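Local coordinates for protein PHB depolymerase (Penicillium funiculosum, PDB 2D81) that hydrolyses the biopolyester polyhydroxybutyrate, as a fungal depolymerase with a circularly permuted alpha/beta hydrolase fold, at residues T1-F6 with V310-S315; V13-L18 with V225-C230; V30-V35 with D296-V301; Y197-M202 with M303-G308; P261-D266 with G283-V288. One frame throughout, in Å; residues are numbered along the deposited sequence.

Interaction 1 (T1-F6 with V310-S315)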
# COMPACT_ATOMS: atom_id res chain seq x y z
N THR A 1 4.14 -2.42 -23.27
CA THR A 1 2.98 -1.49 -23.31
C THR A 1 3.26 -0.27 -22.42
O THR A 1 3.78 -0.41 -21.32
CB THR A 1 1.70 -2.18 -22.80
OG1 THR A 1 1.57 -3.46 -23.43
CG2 THR A 1 0.47 -1.34 -23.13
N ALA A 2 2.91 0.91 -22.92
CA ALA A 2 3.07 2.13 -22.14
C ALA A 2 1.90 2.30 -21.17
O ALA A 2 0.79 1.84 -21.44
CB ALA A 2 3.16 3.34 -23.07
N LEU A 3 2.16 2.95 -20.04
CA LEU A 3 1.11 3.27 -19.08
C LEU A 3 0.26 4.42 -19.62
O LEU A 3 0.78 5.51 -19.89
CB LEU A 3 1.75 3.68 -17.75
CG LEU A 3 0.83 4.07 -16.59
CD1 LEU A 3 -0.05 2.90 -16.19
CD2 LEU A 3 1.69 4.51 -15.40
N PRO A 4 -1.05 4.19 -19.79
CA PRO A 4 -1.96 5.22 -20.31
C PRO A 4 -2.25 6.37 -19.35
O PRO A 4 -2.15 6.22 -18.13
CB PRO A 4 -3.23 4.43 -20.64
CG PRO A 4 -2.74 3.03 -20.85
CD PRO A 4 -1.74 2.89 -19.73
N ALA A 5 -2.63 7.51 -19.92
CA ALA A 5 -3.24 8.59 -19.16
C ALA A 5 -4.75 8.38 -19.17
O ALA A 5 -5.33 8.06 -20.21
CB ALA A 5 -2.89 9.94 -19.79
N PHE A 6 -5.38 8.55 -18.01
CA PHE A 6 -6.82 8.41 -17.90
C PHE A 6 -7.47 9.67 -17.35
O PHE A 6 -6.78 10.57 -16.86
CB PHE A 6 -7.17 7.22 -16.99
CG PHE A 6 -6.84 5.89 -17.59
CD1 PHE A 6 -5.58 5.32 -17.41
CD2 PHE A 6 -7.79 5.20 -18.34
CE1 PHE A 6 -5.27 4.08 -17.98
CE2 PHE A 6 -7.49 3.97 -18.92
CZ PHE A 6 -6.23 3.41 -18.74
N VAL A 310 1.53 7.25 -10.95
CA VAL A 310 0.32 7.97 -10.58
C VAL A 310 0.19 9.25 -11.40
O VAL A 310 -0.89 9.55 -11.92
CB VAL A 310 0.33 8.33 -9.08
CG1 VAL A 310 -0.79 9.31 -8.78
CG2 VAL A 310 0.17 7.07 -8.26
N LYS A 311 1.28 10.00 -11.52
CA LYS A 311 1.26 11.27 -12.23
C LYS A 311 0.83 11.06 -13.68
O LYS A 311 0.11 11.88 -14.25
CB LYS A 311 2.65 11.91 -12.21
CG LYS A 311 3.19 12.22 -10.82
CD LYS A 311 2.68 13.54 -10.28
CE LYS A 311 3.39 13.90 -8.98
NZ LYS A 311 3.02 15.25 -8.47
N GLN A 312 1.29 9.96 -14.28
CA GLN A 312 0.94 9.64 -15.66
C GLN A 312 -0.55 9.36 -15.79
O GLN A 312 -1.22 9.89 -16.68
CB GLN A 312 1.75 8.44 -16.14
CG GLN A 312 1.35 7.87 -17.51
CD GLN A 312 1.38 8.90 -18.62
OE1 GLN A 312 2.00 9.96 -18.49
NE2 GLN A 312 0.73 8.59 -19.73
N ILE A 313 -1.07 8.53 -14.89
CA ILE A 313 -2.48 8.16 -14.94
C ILE A 313 -3.41 9.36 -14.78
O ILE A 313 -4.42 9.46 -15.47
CB ILE A 313 -2.81 7.11 -13.86
CG1 ILE A 313 -2.13 5.79 -14.21
CG2 ILE A 313 -4.32 6.93 -13.74
CD1 ILE A 313 -2.17 4.75 -13.11
N VAL A 314 -3.07 10.28 -13.88
CA VAL A 314 -3.95 11.42 -13.63
C VAL A 314 -3.75 12.55 -14.64
O VAL A 314 -4.49 13.52 -14.64
CB VAL A 314 -3.76 11.99 -12.20
CG1 VAL A 314 -3.96 10.89 -11.18
CG2 VAL A 314 -2.39 12.62 -12.07
N SER A 315 -2.73 12.41 -15.49
CA SER A 315 -2.41 13.46 -16.45
C SER A 315 -3.47 13.58 -17.54
O SER A 315 -3.45 14.50 -18.35
CB SER A 315 -1.05 13.19 -17.10
OG SER A 315 -1.12 12.11 -18.02
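The irregular N-terminal arm 1-6 passes the C-terminal part of helix 301-314 with the CA atoms of Ala5 and Ile313 4.3 Å apart, and Phe6 N bonds to Ile313 O there at 2.9 Å (N-H...O 160°). CA of Ala5 adds a CA-H...O contact to Gln312 O, a carbonyl that also accepts from N and OG of Ser315. The methyl of Ala5 rests 3.3 Å from Ser315 OG. Gln312 supplies the second polar link: its CG stands anti to the backbone N, and the bend that follows at chi2 brings the amide beside the arm, where NE2 donates to Leu3 O at 3.1 Å. This bond is clearly bent, at 137° on the hydrogen, and the acceptor is tilted out of the amide plane. The side chains of Leu3 and Gln312 slide past each other in opposite senses, CG to CG 3.9 Å. Leu3 meets Ile313 at about a right angle, CD1 to CG1 4.1 Å, while CG2 of Ile313 approaches the Phe6 ring obliquely at CD1, 4.2 Å away. Toward the sheet, Leu3 and Phe6 touch Leu208, and Ile313 touches Leu223 and Leu259. The contact is thus two-sided: apolar side chains of Leu3, Ile313 and Phe6 hold the arm against helix and sheet, while two hydrogen bonds to backbone atoms of the arm fix its position along the helix.

Interaction 2 (V13-L18 with V225-C230). With RB3 ((1R)-3-{[(1R)-3-methoxy-1-methyl-3-oxopropyl]oxy}-1-methyl-3-oxopropyl (3R)-3-hydroxybutanoate), chain C.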
# COMPACT_ATOMS: atom_id res chain seq x y z
N VAL A 13 -6.80 10.62 -5.34
CA VAL A 13 -5.79 9.57 -5.28
C VAL A 13 -5.53 9.09 -3.85
O VAL A 13 -5.47 9.89 -2.91
CB VAL A 13 -4.46 10.05 -5.91
CG1 VAL A 13 -3.42 8.94 -5.84
CG2 VAL A 13 -4.69 10.47 -7.36
N SER A 14 -5.38 7.78 -3.70
CA SER A 14 -5.08 7.17 -2.40
C SER A 14 -4.26 5.90 -2.61
O SER A 14 -4.03 5.48 -3.74
CB SER A 14 -6.38 6.84 -1.66
OG SER A 14 -7.18 5.93 -2.40
N VAL A 15 -3.83 5.29 -1.50
CA VAL A 15 -2.99 4.10 -1.56
C VAL A 15 -3.19 3.21 -0.33
O VAL A 15 -3.49 3.71 0.76
CB VAL A 15 -1.49 4.50 -1.66
CG1 VAL A 15 -1.10 5.37 -0.46
CG2 VAL A 15 -0.61 3.25 -1.72
N SER A 16 -3.04 1.90 -0.51
CA SER A 16 -3.03 0.96 0.62
C SER A 16 -2.12 -0.22 0.29
O SER A 16 -1.67 -0.37 -0.85
CB SER A 16 -4.45 0.45 0.93
OG SER A 16 -4.93 -0.44 -0.07
N GLY A 17 -1.84 -1.05 1.29
CA GLY A 17 -1.01 -2.21 1.05
C GLY A 17 -0.90 -3.12 2.26
O GLY A 17 -1.30 -2.76 3.36
N LEU A 18 -0.35 -4.32 2.03
CA LEU A 18 -0.19 -5.31 3.09
C LEU A 18 1.27 -5.46 3.50
O LEU A 18 2.15 -5.61 2.65
CB LEU A 18 -0.71 -6.67 2.61
CG LEU A 18 -0.48 -7.85 3.57
CD1 LEU A 18 -1.40 -7.73 4.78
CD2 LEU A 18 -0.75 -9.15 2.83
N VAL A 225 -4.00 3.05 -5.35
CA VAL A 225 -2.81 2.23 -5.55
C VAL A 225 -2.79 1.15 -4.47
O VAL A 225 -2.82 1.47 -3.28
CB VAL A 225 -1.53 3.09 -5.44
CG1 VAL A 225 -0.29 2.23 -5.70
CG2 VAL A 225 -1.60 4.24 -6.44
N ALA A 226 -2.75 -0.11 -4.88
CA ALA A 226 -2.74 -1.22 -3.94
C ALA A 226 -1.41 -1.97 -4.01
O ALA A 226 -1.01 -2.45 -5.07
CB ALA A 226 -3.90 -2.17 -4.24
N LEU A 227 -0.74 -2.09 -2.86
CA LEU A 227 0.61 -2.65 -2.81
C LEU A 227 0.67 -4.03 -2.16
O LEU A 227 0.35 -4.18 -0.98
CB LEU A 227 1.54 -1.69 -2.06
CG LEU A 227 1.68 -0.29 -2.66
CD1 LEU A 227 2.47 0.59 -1.70
CD2 LEU A 227 2.37 -0.36 -4.02
N HIS A 228 1.09 -5.03 -2.93
CA HIS A 228 1.29 -6.37 -2.41
C HIS A 228 2.40 -6.39 -1.35
O HIS A 228 3.19 -5.45 -1.24
CB HIS A 228 1.66 -7.32 -3.56
CG HIS A 228 3.00 -7.06 -4.16
ND1 HIS A 228 4.18 -7.44 -3.55
CD2 HIS A 228 3.36 -6.45 -5.32
CE1 HIS A 228 5.20 -7.08 -4.30
NE2 HIS A 228 4.74 -6.48 -5.38
N GLY A 229 2.44 -7.47 -0.56
CA GLY A 229 3.48 -7.61 0.45
C GLY A 229 4.62 -8.48 -0.04
O GLY A 229 4.68 -8.80 -1.22
N CYS A 230 5.52 -8.86 0.86
CA CYS A 230 6.60 -9.77 0.47
C CYS A 230 5.99 -11.09 0.00
O CYS A 230 4.94 -11.50 0.51
CB CYS A 230 7.53 -10.06 1.63
SG CYS A 230 8.26 -8.69 2.60
O1M RB3 C . 7.06 -11.35 6.99
C1A RB3 C . 6.86 -10.44 6.16
O1A RB3 C . 7.00 -10.53 4.92
C2A RB3 C . 6.41 -9.08 6.70
C3A RB3 C . 7.36 -7.96 6.28
C4A RB3 C . 6.86 -6.65 6.88
O3A RB3 C . 8.68 -8.25 6.79
C1B RB3 C . 9.66 -7.89 5.92
O1B RB3 C . 9.46 -7.03 5.06
C2B RB3 C . 11.02 -8.59 6.02
C3B RB3 C . 12.14 -7.86 5.28
C4B RB3 C . 12.40 -6.47 5.87
O3B RB3 C . 13.34 -8.63 5.38
C1C RB3 C . 13.43 -9.59 4.42
O1C RB3 C . 12.42 -10.17 4.03
C2C RB3 C . 14.80 -9.96 3.85
C3C RB3 C . 15.13 -11.43 4.11
C4C RB3 C . 16.52 -11.77 3.56
O3C RB3 C . 15.07 -11.70 5.51
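Val15, Ser16 and Gly17 of strand 13-18 pair with Val225, Ala226 and Leu227 in the middle of the central sheet of the alpha/beta hydrolase fold; the axes of the two short strand segments run parallel, 14° apart. Four backbone bonds alternate between the strands: Ser14 O takes Val225 N, Val225 O takes Ser16 N, Ser16 O takes Leu227 N, and Leu227 O takes Leu18 N. Ser16 N to Val225 O, at 2.8 Å, runs nearly along the C=O axis. On the face carrying Val15, CG2 of that residue, anti to its backbone N, packs on Val225 CB (3.8 Å) and on Leu227 CD1 (4.1 Å). Helices 20-31 and 301-314 cover this face. A CB on Gly17 would run into Leu227 O, and one on Gly229 into Leu18 O, so both glycines allow close backbone approach. On the other face Ser14 OG is hydrogen-bonded to Tyr173 OH and His224 ND1, Ser16 OG to His224 NE2 and Tyr247 OH. Past the strand, His228 ND1 donates in its ring plane to Gly229 O at 2.7 Å, and Cys230, disulfide-bonded to Cys284, brings SG within 3.2 Å of ester carbonyl oxygen O1B of the bound trimer RB3. Strand 13-18 leads directly into helix 20-31, a strand-turn-helix arrangement consistent with the nucleophile elbow of alpha/beta hydrolases, here beside a substrate pocket at the C-terminal ends of parallel strands.

Interaction 3 (V30-V35 with D296-V301)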
# COMPACT_ATOMS: atom_id res chain seq x y z
N VAL A 30 2.69 9.56 3.75
CA VAL A 30 3.37 10.62 4.49
C VAL A 30 4.26 11.47 3.59
O VAL A 30 4.08 12.69 3.49
CB VAL A 30 4.21 10.03 5.65
CG1 VAL A 30 5.05 11.13 6.30
CG2 VAL A 30 3.29 9.38 6.67
N ALA A 31 5.23 10.83 2.93
CA ALA A 31 6.22 11.57 2.15
C ALA A 31 5.58 12.29 0.97
O ALA A 31 5.99 13.40 0.61
CB ALA A 31 7.31 10.61 1.65
N TYR A 32 4.57 11.66 0.38
CA TYR A 32 3.82 12.27 -0.71
C TYR A 32 2.35 12.49 -0.35
O TYR A 32 1.46 12.20 -1.14
CB TYR A 32 3.91 11.40 -1.97
CG TYR A 32 5.27 11.35 -2.62
CD1 TYR A 32 6.24 10.45 -2.19
CD2 TYR A 32 5.59 12.20 -3.68
CE1 TYR A 32 7.49 10.38 -2.80
CE2 TYR A 32 6.85 12.15 -4.30
CZ TYR A 32 7.79 11.24 -3.85
OH TYR A 32 9.02 11.18 -4.45
N SER A 33 2.11 13.01 0.85
CA SER A 33 0.74 13.26 1.29
C SER A 33 0.00 14.20 0.33
O SER A 33 -1.22 14.19 0.28
CB SER A 33 0.73 13.83 2.71
OG SER A 33 1.44 15.06 2.79
N ASP A 34 0.76 14.99 -0.42
CA ASP A 34 0.16 15.90 -1.40
C ASP A 34 -0.37 15.15 -2.63
O ASP A 34 -1.35 15.57 -3.25
CB ASP A 34 1.19 16.95 -1.84
CG ASP A 34 2.42 16.33 -2.48
OD1 ASP A 34 3.02 15.43 -1.86
OD2 ASP A 34 2.80 16.74 -3.60
N VAL A 35 0.28 14.04 -2.97
CA VAL A 35 -0.13 13.23 -4.11
C VAL A 35 -1.28 12.31 -3.71
O VAL A 35 -2.28 12.19 -4.42
CB VAL A 35 1.04 12.36 -4.62
CG1 VAL A 35 0.57 11.44 -5.74
CG2 VAL A 35 2.16 13.25 -5.12
N ASP A 296 12.13 6.26 2.37
CA ASP A 296 10.83 6.73 2.82
C ASP A 296 10.65 8.24 2.74
O ASP A 296 9.76 8.82 3.36
CB ASP A 296 10.55 6.24 4.26
CG ASP A 296 11.49 6.85 5.29
OD1 ASP A 296 12.52 7.44 4.93
OD2 ASP A 296 11.18 6.71 6.50
N GLN A 297 11.50 8.88 1.93
CA GLN A 297 11.41 10.33 1.72
C GLN A 297 11.17 10.63 0.25
O GLN A 297 11.29 9.75 -0.60
CB GLN A 297 12.71 11.00 2.19
CG GLN A 297 13.05 10.72 3.65
CD GLN A 297 14.46 11.16 4.02
OE1 GLN A 297 15.43 10.82 3.34
NE2 GLN A 297 14.58 11.91 5.11
N ILE A 298 10.82 11.87 -0.05
CA ILE A 298 10.68 12.29 -1.44
C ILE A 298 11.96 11.91 -2.19
O ILE A 298 13.07 12.16 -1.71
CB ILE A 298 10.44 13.82 -1.53
CG1 ILE A 298 9.10 14.16 -0.87
CG2 ILE A 298 10.45 14.28 -2.99
CD1 ILE A 298 8.88 15.66 -0.60
N GLY A 299 11.81 11.27 -3.35
CA GLY A 299 12.97 10.84 -4.10
C GLY A 299 13.41 9.40 -3.86
O GLY A 299 14.24 8.87 -4.60
N GLY A 300 12.87 8.76 -2.82
CA GLY A 300 13.09 7.33 -2.65
C GLY A 300 12.78 6.64 -3.96
O GLY A 300 11.73 6.90 -4.55
N VAL A 301 13.67 5.79 -4.44
CA VAL A 301 13.58 5.33 -5.82
C VAL A 301 12.28 4.60 -6.11
O VAL A 301 11.67 4.81 -7.16
CB VAL A 301 14.79 4.44 -6.22
CG1 VAL A 301 16.07 5.26 -6.21
CG2 VAL A 301 14.91 3.25 -5.28
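Tyr32, just past helix 20-31, reaches Ile298 and Gly299 in the type II beta turn from Gln297 to Gly300 that leads into helix 301-314 of the alpha/beta hydrolase fold. The tight side is around Ala31, whose CB lies 3.5 Å from Asp296 O under cover of Met303 from that helix. Asp296 itself is anchored elsewhere, by a salt bridge from OD1 to Arg52. The tyrosine ring leaves the chain with CG anti to the carbonyl carbon (chi1 -69°), which swings its end across to the turn; there OH accepts from Gly299 N at 3.0 Å in a nearly straight bond (167°). Tyr32 CZ lies 3.9 Å from Ile298 CA, and the ring also touches Val307. A phenylalanine here would probably keep much of the ring packing but leave Gly299 N without its mate, so that the turn is held less firmly. The loose side is the turn itself: Ile298 and Gly299 are exposed to solvent, and the positive phi of Gly299 suits its lack of a side chain. Even so, Ile298 spreads its branches back over the end of helix 20-31 and the tyrosine that follows it, with CG2 4.1 Å from Tyr32 CZ and CG1, over one face of the Tyr32 ring, 3.5 Å from Ala31 O.

Interaction 4 (Y197-M202 with M303-G308)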
# COMPACT_ATOMS: atom_id res chain seq x y z
N TYR A 197 9.08 5.08 -14.31
CA TYR A 197 8.07 4.20 -13.71
C TYR A 197 8.73 3.03 -12.98
O TYR A 197 8.05 2.25 -12.33
CB TYR A 197 7.14 3.64 -14.78
CG TYR A 197 6.39 4.67 -15.60
CD1 TYR A 197 5.90 4.34 -16.86
CD2 TYR A 197 6.17 5.96 -15.12
CE1 TYR A 197 5.21 5.28 -17.64
CE2 TYR A 197 5.49 6.91 -15.89
CZ TYR A 197 5.02 6.56 -17.15
OH TYR A 197 4.37 7.49 -17.93
N GLY A 198 10.05 2.92 -13.12
CA GLY A 198 10.74 1.76 -12.59
C GLY A 198 11.81 2.11 -11.57
O GLY A 198 12.18 3.27 -11.40
N ALA A 199 12.32 1.08 -10.89
CA ALA A 199 13.35 1.26 -9.88
C ALA A 199 13.94 -0.10 -9.54
O ALA A 199 13.37 -1.14 -9.86
CB ALA A 199 12.75 1.89 -8.63
N ASN A 200 15.10 -0.09 -8.90
CA ASN A 200 15.70 -1.34 -8.45
C ASN A 200 14.72 -1.96 -7.45
O ASN A 200 14.07 -1.26 -6.69
CB ASN A 200 17.05 -1.06 -7.79
CG ASN A 200 17.99 -2.24 -7.86
OD1 ASN A 200 18.24 -2.78 -8.94
ND2 ASN A 200 18.52 -2.64 -6.71
N GLY A 201 14.62 -3.29 -7.48
CA GLY A 201 13.69 -3.97 -6.59
C GLY A 201 12.27 -4.02 -7.14
O GLY A 201 11.38 -4.59 -6.50
N MET A 202 12.07 -3.43 -8.31
CA MET A 202 10.77 -3.48 -8.98
C MET A 202 10.83 -4.26 -10.29
O MET A 202 11.83 -4.22 -11.01
CB MET A 202 10.25 -2.06 -9.24
CG MET A 202 9.87 -1.31 -7.98
SD MET A 202 9.32 0.38 -8.30
CE MET A 202 7.63 0.09 -8.90
N MET A 303 9.34 4.80 -4.26
CA MET A 303 8.23 5.74 -4.12
C MET A 303 8.15 6.67 -5.33
O MET A 303 7.06 6.98 -5.81
CB MET A 303 8.35 6.56 -2.84
CG MET A 303 8.11 5.77 -1.56
SD MET A 303 7.51 6.81 -0.21
CE MET A 303 8.92 7.89 0.04
N ALA A 304 9.30 7.12 -5.82
CA ALA A 304 9.33 8.01 -6.97
C ALA A 304 8.75 7.33 -8.21
O ALA A 304 8.07 7.97 -9.03
CB ALA A 304 10.76 8.47 -7.24
N ALA A 305 9.02 6.04 -8.36
CA ALA A 305 8.50 5.27 -9.48
C ALA A 305 6.98 5.15 -9.40
O ALA A 305 6.28 5.38 -10.38
CB ALA A 305 9.13 3.88 -9.49
N ILE A 306 6.48 4.80 -8.22
CA ILE A 306 5.05 4.70 -8.00
C ILE A 306 4.36 6.05 -8.21
O ILE A 306 3.32 6.12 -8.87
CB ILE A 306 4.75 4.18 -6.57
CG1 ILE A 306 5.32 2.76 -6.43
CG2 ILE A 306 3.24 4.16 -6.32
CD1 ILE A 306 5.26 2.21 -5.01
N VAL A 307 4.94 7.11 -7.68
CA VAL A 307 4.39 8.45 -7.88
C VAL A 307 4.41 8.83 -9.35
O VAL A 307 3.51 9.51 -9.84
CB VAL A 307 5.17 9.50 -7.06
CG1 VAL A 307 4.70 10.90 -7.43
CG2 VAL A 307 4.96 9.25 -5.57
N GLY A 308 5.45 8.40 -10.06
CA GLY A 308 5.55 8.69 -11.48
C GLY A 308 4.45 8.00 -12.26
O GLY A 308 3.88 8.57 -13.20
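Met202 reaches Ala305 and Ile306 from the loop that joins strands 187-192 and 205-210, docking this connection of the alpha/beta hydrolase sheet against helix 301-314. Its CB lies 3.6 Å from Gln262 O, and CG, anti to the carbonyl carbon of Met202, passes near CZ3 of Trp285. SD then settles 3.7 Å from Ala305 CB, and the bend at chi3 (77°) turns the methyl CE toward Ile306 CG1, 4.3 Å away, while it still touches Ala305 CB. The loop curls round the methyl of Ala305: besides the sulfur, it meets Ala199 CB and the carbonyl oxygen of Gly198. Tyr197 O lies 3.4 Å from Ala305 CB and has a true polar partner in NE2 of Gln309. The type II turn from Ala199 to Met202, with Gly201 at positive phi, reverses the chain so that both its ends face the helix. At the other end the Tyr197 ring extends along the helix to Gly308, and beyond it to Leu3 and Gln312. Cutting the Tyr197 side chain back to an alanine is likely to open a gap beside Gly308 and leave Leu3 and Gln312 without this ring against them. The ring meets the helix backbone obliquely, its CE2 3.5 Å from Gly308 O.

Interaction 5 (P261-D266 with G283-V288). With RB3 ((1R)-3-{[(1R)-3-methoxy-1-methyl-3-oxopropyl]oxy}-1-methyl-3-oxopropyl (3R)-3-hydroxybutanoate), chain C.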
# COMPACT_ATOMS: atom_id res chain seq x y z
N PRO A 261 1.41 -1.77 -8.62
CA PRO A 261 2.83 -1.79 -8.96
C PRO A 261 3.41 -3.13 -8.51
O PRO A 261 2.87 -3.75 -7.59
CB PRO A 261 3.40 -0.62 -8.16
CG PRO A 261 2.20 0.29 -7.96
CD PRO A 261 1.11 -0.69 -7.66
N GLN A 262 4.50 -3.58 -9.13
CA GLN A 262 5.06 -4.89 -8.79
C GLN A 262 6.52 -4.82 -8.37
O GLN A 262 7.35 -4.26 -9.09
CB GLN A 262 4.93 -5.84 -9.98
CG GLN A 262 3.50 -6.08 -10.48
CD GLN A 262 2.61 -6.70 -9.42
OE1 GLN A 262 3.00 -7.65 -8.74
NE2 GLN A 262 1.40 -6.18 -9.30
N ALA A 263 6.83 -5.39 -7.22
CA ALA A 263 8.22 -5.59 -6.82
C ALA A 263 8.73 -6.88 -7.46
O ALA A 263 8.01 -7.53 -8.21
CB ALA A 263 8.34 -5.66 -5.30
N ILE A 264 9.97 -7.24 -7.16
CA ILE A 264 10.59 -8.43 -7.74
C ILE A 264 11.66 -8.96 -6.78
O ILE A 264 12.33 -8.18 -6.10
CB ILE A 264 11.24 -8.11 -9.11
CG1 ILE A 264 11.80 -9.37 -9.77
CG2 ILE A 264 12.36 -7.10 -8.93
CD1 ILE A 264 10.75 -10.30 -10.32
N PRO A 265 11.81 -10.29 -6.69
CA PRO A 265 12.84 -10.79 -5.78
C PRO A 265 14.21 -10.25 -6.19
O PRO A 265 14.51 -10.11 -7.38
CB PRO A 265 12.74 -12.30 -5.97
CG PRO A 265 11.27 -12.49 -6.18
CD PRO A 265 10.94 -11.38 -7.16
N ASP A 266 15.02 -9.91 -5.19
CA ASP A 266 16.37 -9.39 -5.41
C ASP A 266 17.31 -10.07 -4.42
O ASP A 266 17.28 -9.77 -3.22
CB ASP A 266 16.38 -7.86 -5.21
CG ASP A 266 17.78 -7.28 -5.16
OD1 ASP A 266 18.74 -7.94 -5.61
OD2 ASP A 266 17.92 -6.13 -4.67
N GLY A 283 11.09 -10.18 -2.35
CA GLY A 283 10.45 -9.20 -3.22
C GLY A 283 9.53 -8.29 -2.44
O GLY A 283 8.35 -8.10 -2.80
N CYS A 284 10.06 -7.73 -1.36
CA CYS A 284 9.33 -6.79 -0.51
C CYS A 284 9.49 -5.37 -1.03
O CYS A 284 10.46 -5.06 -1.72
CB CYS A 284 9.89 -6.80 0.90
SG CYS A 284 10.09 -8.38 1.78
N TRP A 285 8.56 -4.49 -0.65
CA TRP A 285 8.76 -3.06 -0.87
C TRP A 285 9.74 -2.52 0.16
O TRP A 285 9.85 -3.05 1.26
CB TRP A 285 7.43 -2.31 -0.75
CG TRP A 285 6.46 -2.71 -1.81
CD1 TRP A 285 5.41 -3.57 -1.69
CD2 TRP A 285 6.51 -2.34 -3.19
NE1 TRP A 285 4.80 -3.75 -2.91
CE2 TRP A 285 5.46 -3.01 -3.85
CE3 TRP A 285 7.35 -1.50 -3.94
CZ2 TRP A 285 5.22 -2.87 -5.22
CZ3 TRP A 285 7.11 -1.36 -5.30
CH2 TRP A 285 6.06 -2.04 -5.93
N ASP A 286 10.47 -1.47 -0.22
CA ASP A 286 11.60 -1.01 0.58
C ASP A 286 11.19 -0.12 1.75
O ASP A 286 10.93 1.07 1.58
CB ASP A 286 12.59 -0.26 -0.32
CG ASP A 286 13.89 0.06 0.38
OD1 ASP A 286 14.07 -0.38 1.54
OD2 ASP A 286 14.73 0.75 -0.23
N TRP A 287 11.14 -0.71 2.94
CA TRP A 287 10.93 0.06 4.17
C TRP A 287 12.12 -0.05 5.12
O TRP A 287 12.02 0.29 6.31
CB TRP A 287 9.65 -0.41 4.88
CG TRP A 287 9.67 -1.85 5.33
CD1 TRP A 287 9.54 -2.96 4.54
CD2 TRP A 287 9.84 -2.32 6.67
NE1 TRP A 287 9.62 -4.10 5.31
CE2 TRP A 287 9.80 -3.74 6.62
CE3 TRP A 287 10.03 -1.70 7.91
CZ2 TRP A 287 9.94 -4.53 7.76
CZ3 TRP A 287 10.17 -2.49 9.04
CH2 TRP A 287 10.12 -3.89 8.96
N VAL A 288 13.26 -0.51 4.61
CA VAL A 288 14.43 -0.72 5.46
C VAL A 288 15.70 -0.07 4.92
O VAL A 288 16.72 -0.01 5.62
CB VAL A 288 14.71 -2.23 5.67
CG1 VAL A 288 13.52 -2.87 6.35
CG2 VAL A 288 15.00 -2.90 4.33
O1M RB3 C . 7.06 -11.35 6.99
C1A RB3 C . 6.86 -10.44 6.16
O1A RB3 C . 7.00 -10.53 4.92
C2A RB3 C . 6.41 -9.08 6.70
C3A RB3 C . 7.36 -7.96 6.28
C4A RB3 C . 6.86 -6.65 6.88
O3A RB3 C . 8.68 -8.25 6.79
C1B RB3 C . 9.66 -7.89 5.92
O1B RB3 C . 9.46 -7.03 5.06
C2B RB3 C . 11.02 -8.59 6.02
C3B RB3 C . 12.14 -7.86 5.28
C4B RB3 C . 12.40 -6.47 5.87
O3B RB3 C . 13.34 -8.63 5.38
C1C RB3 C . 13.43 -9.59 4.42
O1C RB3 C . 12.42 -10.17 4.03
C2C RB3 C . 14.80 -9.96 3.85
C3C RB3 C . 15.13 -11.43 4.11
C4C RB3 C . 16.52 -11.77 3.56
O3C RB3 C . 15.07 -11.70 5.51
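The first torsion of Trp285 sets CG anti to the carbonyl carbon (chi1 -64°) and turns the indole across to Pro261 and Ala263, while Gly283, at positive phi, lets its chain pass close to Ile264 and Pro265. Two loops meet here beside the ester-binding pocket of the alpha/beta hydrolase fold, one after strand 256-260 and one before helix 301-314. The methyl of Ala263 makes a CH-pi contact over one face of the Trp285 six-membered ring, 4.1 Å from its centroid and 8° off the normal. At the ring edge Pro261 O is 3.5 Å from CZ2, and Pro261 CB packs on CH2 of the same ring at 3.8 Å. Gly283 CA points a CA-H at Ile264 O, 3.6 Å away; a side chain there would press on the Ile264-Pro265 peptide link. His228 NE2 is hydrogen-bonded to Ala263 N, and helix 301-314 covers the indole through Gln302 and Ile306. The second loop then turns to the ligand. Asp286 OD1 accepts from Val288 N, forming an Asx turn that shapes the backbone round Trp287. Val288 CG1 lies over the centre of one Trp287 face, 3.7 Å above the plane, and 3.8 Å from the methyl C4B of RB3. Cys284 SG comes close to the same ester unit, near O1B. At the Trp287 edge, near the ring plane, NE1 donates to ester carbonyl oxygen O1B of RB3 at 2.9 Å with an N-H...O angle of 157°.

In the fold
Starting at the N terminus, interaction 1 closes nearly the whole chain by laying arm 1-6 on helix 301-314, so the other four lie within its span. Strand 13-18 next opens interaction 2 at the sheet centre, and the end of helix 20-31 opens interaction 3. Interaction 4 opens at loop 197-202, before strand 221-227 completes interaction 2; 2 thus crosses 3 and 4, which also cross each other. Interaction 5 follows 2 in series and closes at 283-288, within the spans of 3 and 4; 3 closes at 296-301, just before helix 301-314, and 4 on that helix at 303-308. This helix packs on the strands of 2, while the Cys230-Cys284 disulfide joins 2 to 5 beside RB3.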